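Local coordinates for protein alpha-1,3-glucanase (Streptomyces thermodiastaticus, PDB 7C7D) that hydrolyses alpha-1,3-glucan from within the chain, as a thermostable glycosidase of family GH87 with a calcium-binding domain joined to a parallel beta-helix, at residues Gln533-Gly538 against Cys558-Gly563. Residues are numbered along the deposited sequence; the frame is centred on the assembly and turned at random.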
loop_
_atom_site.group_PDB
_atom_site.type_symbol
_atom_site.label_atom_id
_atom_site.label_comp_id
_atom_site.label_asym_id
_atom_site.label_seq_id
_atom_site.Cartn_x
_atom_site.Cartn_y
_atom_site.Cartn_z
ATOM N N GLN A 533 -18.658 15.017 5.285
ATOM C CA GLN A 533 -18.468 16.063 4.287
ATOM C C GLN A 533 -19.309 15.649 3.080
ATOM O O GLN A 533 -18.897 14.792 2.295
ATOM C CB GLN A 533 -16.988 16.169 3.944
ATOM C CG GLN A 533 -16.630 17.242 2.930
ATOM C CD GLN A 533 -15.140 17.288 2.656
ATOM O OE1 GLN A 533 -14.326 17.355 3.581
ATOM N NE2 GLN A 533 -14.773 17.250 1.383
ATOM N N ALA A 534 -20.510 16.220 2.967
ATOM C CA ALA A 534 -21.491 15.828 1.958
ATOM C C ALA A 534 -21.552 16.895 0.873
ATOM O O ALA A 534 -22.035 18.009 1.107
ATOM C CB ALA A 534 -22.866 15.616 2.585
ATOM N N GLU A 535 -21.077 16.544 -0.319
ATOM C CA GLU A 535 -20.996 17.478 -1.426
ATOM C C GLU A 535 -21.668 16.978 -2.694
ATOM O O GLU A 535 -21.674 17.698 -3.697
ATOM C CB GLU A 535 -19.535 17.817 -1.722
ATOM C CG GLU A 535 -18.864 18.485 -0.557
ATOM C CD GLU A 535 -17.437 18.829 -0.859
ATOM O OE1 GLU A 535 -16.574 17.952 -0.668
ATOM O OE2 GLU A 535 -17.186 19.963 -1.314
ATOM N N ALA A 536 -22.192 15.783 -2.692
ATOM C CA ALA A 536 -22.974 15.271 -3.799
ATOM C C ALA A 536 -24.450 15.317 -3.448
ATOM O O ALA A 536 -24.812 15.246 -2.273
ATOM C CB ALA A 536 -22.610 13.810 -4.068
ATOM N N PRO A 537 -25.336 15.434 -4.433
ATOM C CA PRO A 537 -26.753 15.158 -4.176
ATOM C C PRO A 537 -26.937 13.679 -3.878
ATOM O O PRO A 537 -26.084 12.847 -4.189
ATOM C CB PRO A 537 -27.430 15.544 -5.494
ATOM C CG PRO A 537 -26.357 15.338 -6.530
ATOM C CD PRO A 537 -25.059 15.682 -5.861
ATOM N N GLY A 538 -28.071 13.355 -3.259
ATOM C CA GLY A 538 -28.390 11.964 -2.989
ATOM C C GLY A 538 -28.918 11.742 -1.585
ATOM O O GLY A 538 -29.661 12.575 -1.059
ATOM N N CYS A 558 -23.358 20.545 1.617
ATOM C CA CYS A 558 -23.360 21.619 0.622
ATOM C C CYS A 558 -23.119 21.007 -0.752
ATOM O O CYS A 558 -22.001 21.047 -1.284
ATOM C CB CYS A 558 -22.297 22.673 0.959
ATOM S SG CYS A 558 -22.274 23.279 2.694
ATOM N N PRO A 559 -24.153 20.410 -1.359
ATOM C CA PRO A 559 -23.962 19.732 -2.646
ATOM C C PRO A 559 -23.615 20.694 -3.769
ATOM O O PRO A 559 -24.068 21.840 -3.812
ATOM C CB PRO A 559 -25.317 19.062 -2.915
ATOM C CG PRO A 559 -26.011 19.028 -1.599
ATOM C CD PRO A 559 -25.518 20.228 -0.840
ATOM N N PHE A 560 -22.811 20.196 -4.702
ATOM C CA PHE A 560 -22.504 20.905 -5.934
ATOM C C PHE A 560 -22.574 19.916 -7.089
ATOM O O PHE A 560 -22.358 18.715 -6.891
ATOM C CB PHE A 560 -21.139 21.625 -5.876
ATOM C CG PHE A 560 -19.929 20.712 -5.847
ATOM C CD1 PHE A 560 -19.379 20.227 -7.024
ATOM C CD2 PHE A 560 -19.298 20.405 -4.644
ATOM C CE1 PHE A 560 -18.248 19.415 -7.003
ATOM C CE2 PHE A 560 -18.165 19.596 -4.620
ATOM C CZ PHE A 560 -17.643 19.101 -5.798
ATOM N N PRO A 561 -22.887 20.387 -8.308
ATOM C CA PRO A 561 -23.182 21.782 -8.645
ATOM C C PRO A 561 -24.575 22.223 -8.247
ATOM O O PRO A 561 -25.480 21.407 -8.070
ATOM C CB PRO A 561 -23.088 21.788 -10.171
ATOM C CG PRO A 561 -23.496 20.418 -10.567
ATOM C CD PRO A 561 -22.946 19.516 -9.494
ATOM N N SER A 562 -24.742 23.535 -8.124
ATOM C CA SER A 562 -26.072 24.103 -7.978
ATOM C C SER A 562 -26.969 23.600 -9.099
ATOM O O SER A 562 -26.580 23.603 -10.270
ATOM C CB SER A 562 -25.974 25.623 -8.051
ATOM O OG SER A 562 -25.149 26.120 -7.018
ATOM N N GLY A 563 -28.169 23.165 -8.736
ATOM C CA GLY A 563 -29.099 22.600 -9.683
ATOM C C GLY A 563 -29.163 21.086 -9.695
ATOM O O GLY A 563 -30.070 20.532 -10.328
HETATM O O HOH W 1 -19.611 22.197 -1.497
#
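Phe-560 sets CG between its own backbone N and carbonyl carbon (chi1 69°), which swings the ring back so that its CE2 edge meets the Glu-535 side chain. The Glu-535 chain has CG opposite its carbonyl carbon (chi1 -62°) and is extended beyond, so it runs past the ring edge. OE2 of Glu-535 lies 3.5 Å from Phe-560 CE2, near the ring plane. The carboxylate and ring planes are 74° apart. CB of Glu-535 also touches CE2 of Phe-560, at 3.7 Å. The backbones add two hydrogen bonds. Cys-558 N donates to Ala-534 O (2.9 Å). Phe-560 N donates to Glu-535 O, also at 2.9 Å. Pro-559 CA brings a CA-H...O contact to Glu-535 O at 3.2 Å. Gln-533 NE2 donates to Glu-535 OE1 (2.8 Å) and also to Pro-470 O. A water donates to Cys-558 O and, weakly, to Glu-535 OE2, bridging the contact. An alanine in place of Glu-535 would probably leave Gln-533 NE2 without one acceptor and open a gap beside the Phe-560 ring edge. The two segments follow successive strands, 530-534 and 553-557, near the C-terminal end of the parallel beta-helix. Cys-558 is also tied to Cys-585 by a disulfide. Backbone bonds thus continue the pairing of these coils past their strands, while the carboxylate of Glu-535 takes an amide N-H at OE1 and sets OE2 against the positive rim of the Phe-560 ring, probably a mild electrostatic attraction.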